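Long-range contacts in HcgC (Methanococcus maripaludis S2, PDB 5O4J), which is a SAM-dependent C-methyltransferase that probably methylates a pyridinol precursor in the biosynthesis of the [Fe]-hydrogenase cofactor: residues 165-170 and 247-252; 184-189 and 203-208; 67-72 and 87-92. All coordinates share one frame; numbering follows the deposited sequence. Where two conformers were deposited one is given.

Contact 1: 165-170 and 247-252; sequences TYRSSK and SKNISR. With LI (lithium ion), chain I.
R252 lays its extended side chain across the turn formed by S168 and S169, with CD 3.8 Å from CG of K170 and NH2 3.5 Å from CB of S169. The chain is extended from CG to NE, and the bend at the last torsion (chi4 -75°) brings NH2 back over the turn. There NH2 reaches S168 O at 3.1 Å in a weak bond, so the guanidinium is steered more than locked. The firm link is in the backbone: S168 N gives an almost straight bond to R252 O (2.8 Å, 174° at the hydrogen). Small serines suit this place, since they leave room for the arginine stem and still offer hydroxyls. A water ties the second layer together: it accepts from R167 NH2 and donates to both N249 O and N249 OD1, 2.8 Å from the latter. CB of K170 lies over the centre of one face of the R167 guanidinium, 3.4 Å above its plane; NE of R167 bonds to S172 OG, NH1 to F171 O, and NH2 forms a salt bridge to D187. S169 OG binds the lithium ion at 2.5 Å and also meets E194 of the third subunit, to which K170 NZ forms a salt bridge. The arrangement is a type II turn, R167 to K170, with S169 in the left-handed conformation, closing the end of strand 159-167 against the C-terminal part of helix 239-251, in the Rossmann-like domain and within interfaces with two neighbouring subunits.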
loop_
_atom_site.group_PDB
_atom_site.type_symbol
_atom_site.label_atom_id
_atom_site.label_comp_id
_atom_site.label_asym_id
_atom_site.label_seq_id
_atom_site.Cartn_x
_atom_site.Cartn_y
_atom_site.Cartn_z
ATOM N N THR A 165 -0.968 -15.262 -17.111
ATOM C CA THR A 165 -2.052 -14.446 -16.582
ATOM C C THR A 165 -1.500 -13.545 -15.492
ATOM O O THR A 165 -0.944 -14.030 -14.498
ATOM C CB THR A 165 -3.199 -15.312 -16.045
ATOM O OG1 THR A 165 -3.596 -16.280 -17.029
ATOM C CG2 THR A 165 -4.394 -14.440 -15.719
ATOM N N TYR A 166 -1.681 -12.237 -15.672
ATOM C CA TYR A 166 -1.200 -11.235 -14.735
ATOM C C TYR A 166 -2.305 -10.227 -14.460
ATOM O O TYR A 166 -3.320 -10.162 -15.163
ATOM C CB TYR A 166 0.021 -10.482 -15.272
ATOM C CG TYR A 166 1.116 -11.367 -15.802
ATOM C CD1 TYR A 166 1.856 -12.175 -14.953
ATOM C CD2 TYR A 166 1.426 -11.380 -17.159
ATOM C CE1 TYR A 166 2.869 -12.985 -15.447
ATOM C CE2 TYR A 166 2.436 -12.181 -17.655
ATOM C CZ TYR A 166 3.149 -12.977 -16.806
ATOM O OH TYR A 166 4.159 -13.769 -17.321
ATOM N N ARG A 167 -2.077 -9.407 -13.445
ATOM C CA ARG A 167 -2.937 -8.266 -13.169
ATOM C C ARG A 167 -2.224 -6.992 -13.618
ATOM O O ARG A 167 -1.098 -6.710 -13.186
ATOM C CB ARG A 167 -3.295 -8.204 -11.684
ATOM C CG ARG A 167 -4.028 -9.449 -11.197
ATOM C CD ARG A 167 -4.709 -9.216 -9.846
ATOM N NE ARG A 167 -3.724 -8.968 -8.804
ATOM C CZ ARG A 167 -3.834 -8.063 -7.839
ATOM N NH1 ARG A 167 -2.872 -7.946 -6.940
ATOM N NH2 ARG A 167 -4.890 -7.271 -7.767
ATOM N N SER A 168 -2.861 -6.232 -14.506
ATOM C CA SER A 168 -2.286 -4.969 -14.937
ATOM C C SER A 168 -2.130 -4.035 -13.743
ATOM O O SER A 168 -3.070 -3.832 -12.974
ATOM C CB SER A 168 -3.175 -4.330 -16.007
ATOM O OG SER A 168 -4.384 -3.861 -15.438
ATOM N N SER A 169 -0.925 -3.497 -13.569
ATOM C CA SER A 169 -0.551 -2.519 -12.548
ATOM C C SER A 169 -0.514 -3.053 -11.120
ATOM O O SER A 169 -0.265 -2.266 -10.204
ATOM C CB SER A 169 -1.472 -1.291 -12.559
ATOM O OG SER A 169 -1.307 -0.573 -13.764
ATOM N N LYS A 170 -0.757 -4.340 -10.887
ATOM C CA LYS A 170 -0.834 -4.866 -9.532
ATOM C C LYS A 170 0.023 -6.114 -9.403
ATOM O O LYS A 170 0.224 -6.848 -10.371
ATOM C CB LYS A 170 -2.285 -5.205 -9.144
ATOM C CG LYS A 170 -3.209 -4.002 -9.141
ATOM C CD LYS A 170 -2.884 -3.075 -7.993
ATOM C CE LYS A 170 -4.035 -2.117 -7.718
ATOM N NZ LYS A 170 -3.761 -1.255 -6.536
ATOM N N SER A 247 -15.260 -4.615 -9.643
ATOM C CA SER A 247 -15.264 -4.804 -11.089
ATOM C C SER A 247 -13.982 -4.281 -11.720
ATOM O O SER A 247 -13.425 -4.920 -12.619
ATOM C CB SER A 247 -16.483 -4.119 -11.706
ATOM O OG SER A 247 -17.661 -4.829 -11.373
ATOM N N LYS A 248 -13.506 -3.116 -11.273
ATOM C CA LYS A 248 -12.256 -2.572 -11.803
ATOM C C LYS A 248 -11.095 -3.520 -11.550
ATOM O O LYS A 248 -10.263 -3.755 -12.437
ATOM C CB LYS A 248 -11.981 -1.205 -11.177
ATOM C CG LYS A 248 -10.604 -0.611 -11.474
ATOM C CD LYS A 248 -10.431 0.730 -10.766
ATOM C CE LYS A 248 -10.298 0.584 -9.249
ATOM N NZ LYS A 248 -10.215 1.915 -8.585
ATOM N N ASN A 249 -11.027 -4.096 -10.354
ATOM C CA ASN A 249 -9.920 -4.998 -10.065
ATOM C C ASN A 249 -10.032 -6.299 -10.848
ATOM O O ASN A 249 -9.013 -6.850 -11.275
ATOM C CB ASN A 249 -9.834 -5.248 -8.567
ATOM C CG ASN A 249 -9.000 -4.207 -7.883
ATOM O OD1 ASN A 249 -7.818 -4.072 -8.187
ATOM N ND2 ASN A 249 -9.597 -3.455 -6.978
ATOM N N ILE A 250 -11.254 -6.796 -11.067
ATOM C CA ILE A 250 -11.442 -7.950 -11.943
ATOM C C ILE A 250 -10.936 -7.641 -13.348
ATOM O O ILE A 250 -10.286 -8.477 -13.988
ATOM C CB ILE A 250 -12.922 -8.375 -11.965
ATOM C CG1 ILE A 250 -13.343 -8.878 -10.587
ATOM C CG2 ILE A 250 -13.154 -9.462 -13.040
ATOM C CD1 ILE A 250 -14.835 -8.937 -10.378
ATOM N N SER A 251 -11.225 -6.438 -13.855
ATOM C CA SER A 251 -10.841 -6.096 -15.225
ATOM C C SER A 251 -9.331 -6.005 -15.412
ATOM O O SER A 251 -8.855 -6.064 -16.553
ATOM C CB SER A 251 -11.488 -4.772 -15.656
ATOM O OG SER A 251 -10.855 -3.665 -15.038
ATOM N N ARG A 252 -8.560 -5.885 -14.328
ATOM C CA ARG A 252 -7.111 -5.804 -14.489
ATOM C C ARG A 252 -6.508 -7.138 -14.902
ATOM O O ARG A 252 -5.376 -7.164 -15.409
ATOM C CB ARG A 252 -6.467 -5.308 -13.193
ATOM C CG ARG A 252 -6.845 -3.878 -12.837
ATOM C CD ARG A 252 -6.021 -3.394 -11.656
ATOM N NE ARG A 252 -6.180 -1.961 -11.418
ATOM C CZ ARG A 252 -5.627 -1.003 -12.152
ATOM N NH1 ARG A 252 -5.839 0.270 -11.835
ATOM N NH2 ARG A 252 -4.874 -1.305 -13.204
HETATM LI LI LI I . -1.436 -1.019 -16.265
HETATM O O HOH W 1 -6.824 -6.263 -9.611
HETATM O O HOH W 2 -2.499 -1.686 -18.264
#

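Contact 2: 184-189 and 203-208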
loop_
_atom_site.group_PDB
_atom_site.type_symbol
_atom_site.label_atom_id
_atom_site.label_comp_id
_atom_site.label_asym_id
_atom_site.label_seq_id
_atom_site.Cartn_x
_atom_site.Cartn_y
_atom_site.Cartn_z
ATOM N N ILE A 184 -7.439 -9.958 -6.043
ATOM C CA ILE A 184 -8.500 -9.051 -6.465
ATOM C C ILE A 184 -9.305 -8.598 -5.259
ATOM O O ILE A 184 -9.589 -7.406 -5.081
ATOM C CB ILE A 184 -9.398 -9.735 -7.514
ATOM C CG1 ILE A 184 -8.664 -9.838 -8.848
ATOM C CG2 ILE A 184 -10.725 -8.980 -7.700
ATOM C CD1 ILE A 184 -9.289 -10.839 -9.810
ATOM N N ILE A 185 -9.692 -9.548 -4.415
ATOM C CA ILE A 185 -10.511 -9.203 -3.265
ATOM C C ILE A 185 -9.718 -8.356 -2.270
ATOM O O ILE A 185 -10.229 -7.357 -1.748
ATOM C CB ILE A 185 -11.088 -10.487 -2.631
ATOM C CG1 ILE A 185 -12.125 -11.096 -3.585
ATOM C CG2 ILE A 185 -11.720 -10.176 -1.283
ATOM C CD1 ILE A 185 -12.625 -12.484 -3.202
ATOM N N MET A 186 -8.457 -8.726 -2.002
ATOM C CA MET A 186 -7.651 -7.982 -1.037
ATOM C C MET A 186 -7.401 -6.550 -1.500
ATOM O O MET A 186 -7.541 -5.599 -0.716
ATOM C CB MET A 186 -6.329 -8.708 -0.801
ATOM C CG MET A 186 -6.472 -10.031 -0.086
ATOM S SD MET A 186 -7.140 -9.900 1.589
ATOM C CE MET A 186 -5.706 -9.229 2.415
ATOM N N ASP A 187 -7.026 -6.368 -2.772
ATOM C CA ASP A 187 -6.803 -5.019 -3.272
ATOM C C ASP A 187 -8.106 -4.220 -3.255
ATOM O O ASP A 187 -8.109 -3.028 -2.941
ATOM C CB ASP A 187 -6.209 -5.062 -4.685
ATOM C CG ASP A 187 -4.703 -5.321 -4.686
ATOM O OD1 ASP A 187 -4.084 -5.244 -3.610
ATOM O OD2 ASP A 187 -4.134 -5.585 -5.769
ATOM N N SER A 188 -9.227 -4.874 -3.559
ATOM C CA SER A 188 -10.515 -4.192 -3.502
ATOM C C SER A 188 -10.830 -3.733 -2.086
ATOM O O SER A 188 -11.257 -2.595 -1.881
ATOM C CB SER A 188 -11.620 -5.106 -4.029
ATOM O OG SER A 188 -11.434 -5.407 -5.396
ATOM N N CYS A 189 -10.610 -4.602 -1.096
ATOM C CA CYS A 189 -10.884 -4.252 0.295
ATOM C C CYS A 189 -10.104 -3.025 0.728
ATOM O O CYS A 189 -10.627 -2.166 1.443
ATOM C CB CYS A 189 -10.538 -5.423 1.207
ATOM S SG CYS A 189 -11.750 -6.704 1.180
ATOM N N PRO A 203 -13.049 -9.038 3.743
ATOM C CA PRO A 203 -12.970 -9.989 2.630
ATOM C C PRO A 203 -13.511 -11.330 3.092
ATOM O O PRO A 203 -13.056 -11.878 4.098
ATOM C CB PRO A 203 -11.474 -10.060 2.329
ATOM C CG PRO A 203 -10.815 -9.796 3.664
ATOM C CD PRO A 203 -11.780 -8.970 4.491
ATOM N N ASN A 204 -14.506 -11.846 2.380
ATOM C CA ASN A 204 -15.137 -13.101 2.780
ATOM C C ASN A 204 -14.317 -14.266 2.241
ATOM O O ASN A 204 -14.747 -15.040 1.382
ATOM C CB ASN A 204 -16.574 -13.139 2.309
ATOM C CG ASN A 204 -17.431 -12.204 3.098
ATOM O OD1 ASN A 204 -17.397 -12.227 4.327
ATOM N ND2 ASN A 204 -18.168 -11.334 2.410
ATOM N N LEU A 205 -13.115 -14.389 2.803
ATOM C CA LEU A 205 -12.127 -15.349 2.346
ATOM C C LEU A 205 -11.896 -16.438 3.382
ATOM O O LEU A 205 -12.096 -16.249 4.587
ATOM C CB LEU A 205 -10.805 -14.654 2.023
ATOM C CG LEU A 205 -10.857 -13.728 0.809
ATOM C CD1 LEU A 205 -9.585 -12.911 0.680
ATOM C CD2 LEU A 205 -11.066 -14.568 -0.450
ATOM N N LYS A 206 -11.472 -17.586 2.876
ATOM C CA LYS A 206 -11.023 -18.707 3.690
ATOM C C LYS A 206 -10.138 -19.561 2.799
ATOM O O LYS A 206 -9.932 -19.261 1.619
ATOM C CB LYS A 206 -12.196 -19.509 4.248
ATOM C CG LYS A 206 -13.044 -20.152 3.153
ATOM C CD LYS A 206 -14.038 -21.164 3.711
ATOM C CE LYS A 206 -13.329 -22.459 4.098
ATOM N NZ LYS A 206 -14.215 -23.365 4.858
ATOM N N TYR A 207 -9.598 -20.629 3.372
ATOM C CA TYR A 207 -8.701 -21.507 2.630
ATOM C C TYR A 207 -9.545 -22.487 1.813
ATOM O O TYR A 207 -9.688 -23.669 2.139
ATOM C CB TYR A 207 -7.752 -22.196 3.599
ATOM C CG TYR A 207 -6.785 -23.147 2.955
ATOM C CD1 TYR A 207 -5.983 -22.744 1.897
ATOM C CD2 TYR A 207 -6.651 -24.441 3.419
ATOM C CE1 TYR A 207 -5.086 -23.628 1.305
ATOM C CE2 TYR A 207 -5.764 -25.327 2.834
ATOM C CZ TYR A 207 -4.987 -24.913 1.785
ATOM O OH TYR A 207 -4.102 -25.794 1.218
ATOM N N PHE A 208 -10.155 -21.949 0.743
ATOM C CA PHE A 208 -11.029 -22.750 -0.111
ATOM C C PHE A 208 -10.302 -23.967 -0.656
ATOM O O PHE A 208 -10.906 -25.021 -0.886
ATOM C CB PHE A 208 -11.533 -21.932 -1.303
ATOM C CG PHE A 208 -12.223 -20.655 -0.940
ATOM C CD1 PHE A 208 -13.517 -20.652 -0.457
ATOM C CD2 PHE A 208 -11.581 -19.445 -1.135
ATOM C CE1 PHE A 208 -14.149 -19.461 -0.143
ATOM C CE2 PHE A 208 -12.200 -18.256 -0.824
ATOM C CZ PHE A 208 -13.481 -18.258 -0.328
#
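The backbones of helix 177-193 and of the loop that leaves strand 198-203 come closest at I185 and P203, whose CA atoms are 6.4 Å apart, and no hydrogen bond joins the two segments. Side chains from one flank of the helix therefore make the contact. I185 sits in the middle: its CG2 branch, anti to the backbone N while CG1 stands beside it (chi1 -69°), presses on CB of P203 at 3.6 Å. Its other arm runs past L205 in the opposite direction, so that CD1 comes 3.8 Å from L205 CD2. A branched residue suits this place because its CG2 branch reaches both P203 and L205 while CD1 extends the contact along the leucine. The second methyl of L205, CD1, sits between I185 CG2 and M186 SD, 4.0 Å from each. M186 is bent at both chi2 and chi3, and this folding brings SD, a large and polarisable atom, across the leucine methyl and near CG of P203. One turn after I185, C189 lays SG against the proline ring, 3.6 Å from CB. P203 is thus touched by I185 and C189 at the same ring carbon, and its ring offers a compact apolar surface at a point where its backbone has no N-H to satisfy. Beyond L205 the ring of F208 meets CD2 of that leucine at its edge, in plane. M186 of the fourth subunit packs on M186, C189 and P203, which places the cluster at a subunit interface, while I230 and I21 pack on I185. With almost nothing but carbon and sulfur in the contact, cohesion here rests on dispersion and the exclusion of water, and depends on complementary shape rather than on bond direction.

Contact 3: 67-72 and 87-92; sequences EVIIVD and KFMDLN. With SAH (S-adenosyl-L-homocysteine), chain E.
D72 holds the ribose of S-adenosyl-L-homocysteine with both carboxylate oxygens: O2' donates to OD1 and O3' to OD2, each at 2.7 Å. Its CG lies anti to the backbone N (chi1 -155°), which carries the carboxylate beyond the strand end to the nucleoside. The backbone N-H groups of Q74 and A50 bind OD1 and OD2 respectively and so fix the group's rotation. An acidic residue that grips both ribose hydroxyls at the end of the second strand is characteristic of Rossmann-like methyltransferases. Behind it the strands run parallel, with I70 N bonded to K87 O at 2.8 Å and M89 N to I70 O. F88 suits its place because its long, flat ring spans two residues on the D72 face, with CD1 3.7 Å from CG2 of I70 and CE1 3.8 Å from CB of D72. Replacing F88 by an alanine would probably open a gap beside I70 CG2 and leave the stem of D72 less supported. On the other face M89 CE is tight on I69 CG2 (3.4 Å), and V71 packs on L91, whose CD2 lies 3.7 Å from N6 of the adenine. Strand 87-90 is outermost within this chain; strand 42-48 flanks 67-72 on the other side, helix 54-60 packs on V68 and I70, and D90 caps helix 91-99 through K93 N.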
loop_
_atom_site.group_PDB
_atom_site.type_symbol
_atom_site.label_atom_id
_atom_site.label_comp_id
_atom_site.label_asym_id
_atom_site.label_seq_id
_atom_site.Cartn_x
_atom_site.Cartn_y
_atom_site.Cartn_z
ATOM N N GLU A 67 -13.306 -34.883 -28.958
ATOM C CA GLU A 67 -13.268 -35.504 -27.641
ATOM C C GLU A 67 -12.382 -34.670 -26.734
ATOM O O GLU A 67 -11.301 -34.236 -27.142
ATOM C CB GLU A 67 -12.731 -36.934 -27.716
ATOM C CG GLU A 67 -12.832 -37.715 -26.413
ATOM C CD GLU A 67 -12.177 -39.082 -26.504
ATOM O OE1 GLU A 67 -12.563 -39.982 -25.731
ATOM O OE2 GLU A 67 -11.276 -39.257 -27.355
ATOM N N VAL A 68 -12.853 -34.426 -25.514
ATOM C CA VAL A 68 -12.102 -33.666 -24.526
ATOM C C VAL A 68 -12.010 -34.504 -23.262
ATOM O O VAL A 68 -13.035 -34.934 -22.724
ATOM C CB VAL A 68 -12.740 -32.299 -24.228
ATOM C CG1 VAL A 68 -11.924 -31.554 -23.169
ATOM C CG2 VAL A 68 -12.828 -31.475 -25.504
ATOM N N ILE A 69 -10.789 -34.735 -22.797
ATOM C CA ILE A 69 -10.528 -35.511 -21.595
ATOM C C ILE A 69 -9.823 -34.626 -20.583
ATOM O O ILE A 69 -8.823 -33.978 -20.909
ATOM C CB ILE A 69 -9.667 -36.743 -21.897
ATOM C CG1 ILE A 69 -10.327 -37.605 -22.975
ATOM C CG2 ILE A 69 -9.431 -37.528 -20.617
ATOM C CD1 ILE A 69 -9.371 -38.540 -23.656
ATOM N N ILE A 70 -10.337 -34.611 -19.359
ATOM C CA ILE A 70 -9.663 -33.995 -18.223
ATOM C C ILE A 70 -8.947 -35.096 -17.461
ATOM O O ILE A 70 -9.546 -36.131 -17.151
ATOM C CB ILE A 70 -10.662 -33.263 -17.307
ATOM C CG1 ILE A 70 -10.984 -31.870 -17.857
ATOM C CG2 ILE A 70 -10.131 -33.185 -15.859
ATOM C CD1 ILE A 70 -10.146 -30.738 -17.263
ATOM N N VAL A 71 -7.676 -34.869 -17.140
ATOM C CA VAL A 71 -6.896 -35.795 -16.335
ATOM C C VAL A 71 -6.506 -35.077 -15.059
ATOM O O VAL A 71 -6.003 -33.951 -15.110
ATOM C CB VAL A 71 -5.644 -36.305 -17.069
ATOM C CG1 VAL A 71 -4.821 -37.218 -16.147
ATOM C CG2 VAL A 71 -6.035 -37.020 -18.349
ATOM N N ASP A 72 -6.748 -35.724 -13.921
ATOM C CA ASP A 72 -6.295 -35.188 -12.654
ATOM C C ASP A 72 -5.779 -36.315 -11.781
ATOM O O ASP A 72 -6.328 -37.421 -11.784
ATOM C CB ASP A 72 -7.394 -34.434 -11.916
ATOM C CG ASP A 72 -6.825 -33.406 -10.952
ATOM O OD1 ASP A 72 -6.316 -33.803 -9.885
ATOM O OD2 ASP A 72 -6.835 -32.205 -11.299
ATOM N N LYS A 87 -14.873 -36.165 -20.586
ATOM C CA LYS A 87 -14.443 -37.413 -19.968
ATOM C C LYS A 87 -13.403 -37.127 -18.889
ATOM O O LYS A 87 -12.513 -36.294 -19.074
ATOM C CB LYS A 87 -13.864 -38.344 -21.043
ATOM C CG LYS A 87 -13.023 -39.524 -20.547
ATOM C CD LYS A 87 -13.850 -40.594 -19.855
ATOM C CE LYS A 87 -14.321 -41.653 -20.845
ATOM N NZ LYS A 87 -15.132 -42.715 -20.185
ATOM N N PHE A 88 -13.517 -37.815 -17.755
ATOM C CA PHE A 88 -12.547 -37.682 -16.675
ATOM C C PHE A 88 -11.736 -38.960 -16.548
ATOM O O PHE A 88 -12.289 -40.063 -16.555
ATOM C CB PHE A 88 -13.220 -37.385 -15.332
ATOM C CG PHE A 88 -12.244 -37.185 -14.193
ATOM C CD1 PHE A 88 -11.726 -35.932 -13.922
ATOM C CD2 PHE A 88 -11.856 -38.246 -13.393
ATOM C CE1 PHE A 88 -10.838 -35.736 -12.881
ATOM C CE2 PHE A 88 -10.967 -38.065 -12.356
ATOM C CZ PHE A 88 -10.455 -36.803 -12.093
ATOM N N MET A 89 -10.428 -38.798 -16.383
ATOM C CA MET A 89 -9.511 -39.902 -16.146
ATOM C C MET A 89 -8.595 -39.506 -15.006
ATOM O O MET A 89 -8.057 -38.398 -15.011
ATOM C CB MET A 89 -8.651 -40.205 -17.378
ATOM C CG MET A 89 -9.362 -40.798 -18.564
ATOM S SD MET A 89 -8.124 -41.654 -19.548
ATOM C CE MET A 89 -7.584 -40.411 -20.696
ATOM N N ASP A 90 -8.402 -40.400 -14.041
ATOM C CA ASP A 90 -7.359 -40.114 -13.076
ATOM C C ASP A 90 -6.008 -40.471 -13.685
ATOM O O ASP A 90 -5.916 -41.171 -14.701
ATOM C CB ASP A 90 -7.594 -40.851 -11.751
ATOM C CG ASP A 90 -7.613 -42.360 -11.901
ATOM O OD1 ASP A 90 -6.621 -42.926 -12.403
ATOM O OD2 ASP A 90 -8.619 -42.981 -11.494
ATOM N N LEU A 91 -4.951 -39.934 -13.078
ATOM C CA LEU A 91 -3.621 -40.082 -13.654
ATOM C C LEU A 91 -3.259 -41.552 -13.823
ATOM O O LEU A 91 -2.665 -41.942 -14.832
ATOM C CB LEU A 91 -2.599 -39.354 -12.782
ATOM C CG LEU A 91 -1.173 -39.267 -13.321
ATOM C CD1 LEU A 91 -1.145 -38.572 -14.673
ATOM C CD2 LEU A 91 -0.279 -38.542 -12.336
ATOM N N ASN A 92 -3.616 -42.388 -12.846
ATOM C CA ASN A 92 -3.331 -43.816 -12.951
ATOM C C ASN A 92 -4.047 -44.437 -14.143
ATOM O O ASN A 92 -3.457 -45.230 -14.885
ATOM C CB ASN A 92 -3.733 -44.532 -11.663
ATOM C CG ASN A 92 -2.546 -45.100 -10.917
ATOM O OD1 ASN A 92 -2.083 -46.200 -11.214
ATOM N ND2 ASN A 92 -2.045 -44.350 -9.941
HETATM N N SAH E . -3.173 -23.236 -12.615
HETATM C CA SAH E . -4.497 -23.698 -12.100
HETATM C CB SAH E . -4.312 -24.352 -10.732
HETATM C CG SAH E . -3.755 -25.768 -10.858
HETATM S SD SAH E . -3.670 -26.592 -9.287
HETATM C C SAH E . -5.469 -22.562 -11.959
HETATM O O SAH E . -6.617 -22.805 -11.510
HETATM O OXT SAH E . -5.084 -21.430 -12.281
HETATM C "C5'" SAH E . -3.093 -28.195 -9.760
HETATM C "C4'" SAH E . -4.192 -29.088 -10.327
HETATM O "O4'" SAH E . -3.577 -30.123 -11.104
HETATM C "C3'" SAH E . -4.955 -29.798 -9.226
HETATM O "O3'" SAH E . -6.298 -30.100 -9.638
HETATM C "C2'" SAH E . -4.127 -31.046 -9.038
HETATM O "O2'" SAH E . -4.817 -32.127 -8.401
HETATM C "C1'" SAH E . -3.760 -31.389 -10.463
HETATM N N9 SAH E . -2.494 -32.124 -10.599
HETATM C C8 SAH E . -1.356 -31.920 -9.897
HETATM N N7 SAH E . -0.393 -32.770 -10.334
HETATM C C5 SAH E . -0.924 -33.500 -11.334
HETATM C C6 SAH E . -0.452 -34.567 -12.237
HETATM N N6 SAH E . 0.815 -35.028 -12.139
HETATM N N1 SAH E . -1.326 -35.058 -13.138
HETATM C C2 SAH E . -2.583 -34.603 -13.249
HETATM N N3 SAH E . -3.086 -33.637 -12.461
HETATM C C4 SAH E . -2.307 -33.068 -11.509
#

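In the fold
Contact 3 comes first along the chain and closes before contact 1 opens, while contact 2 is nested inside the loop that contact 1 closes. Contacts 1 and 3 both reach the mixed seven-stranded sheet, but at distant places: their centres are 31 Å apart, on opposite sides of the chain's centre. Contacts 1 and 2 are neighbours, 14 Å between centres, and meet through the salt bridge between R167 and D187, which ties the end of strand 159-167 to helix 177-193. Contact 3 contributes to the nucleoside end of the S-adenosyl-L-homocysteine pocket, whereas contact 2 joins helix 177-193 to the loop after strand 198-203, an edge strand of the separate four-stranded antiparallel sheet.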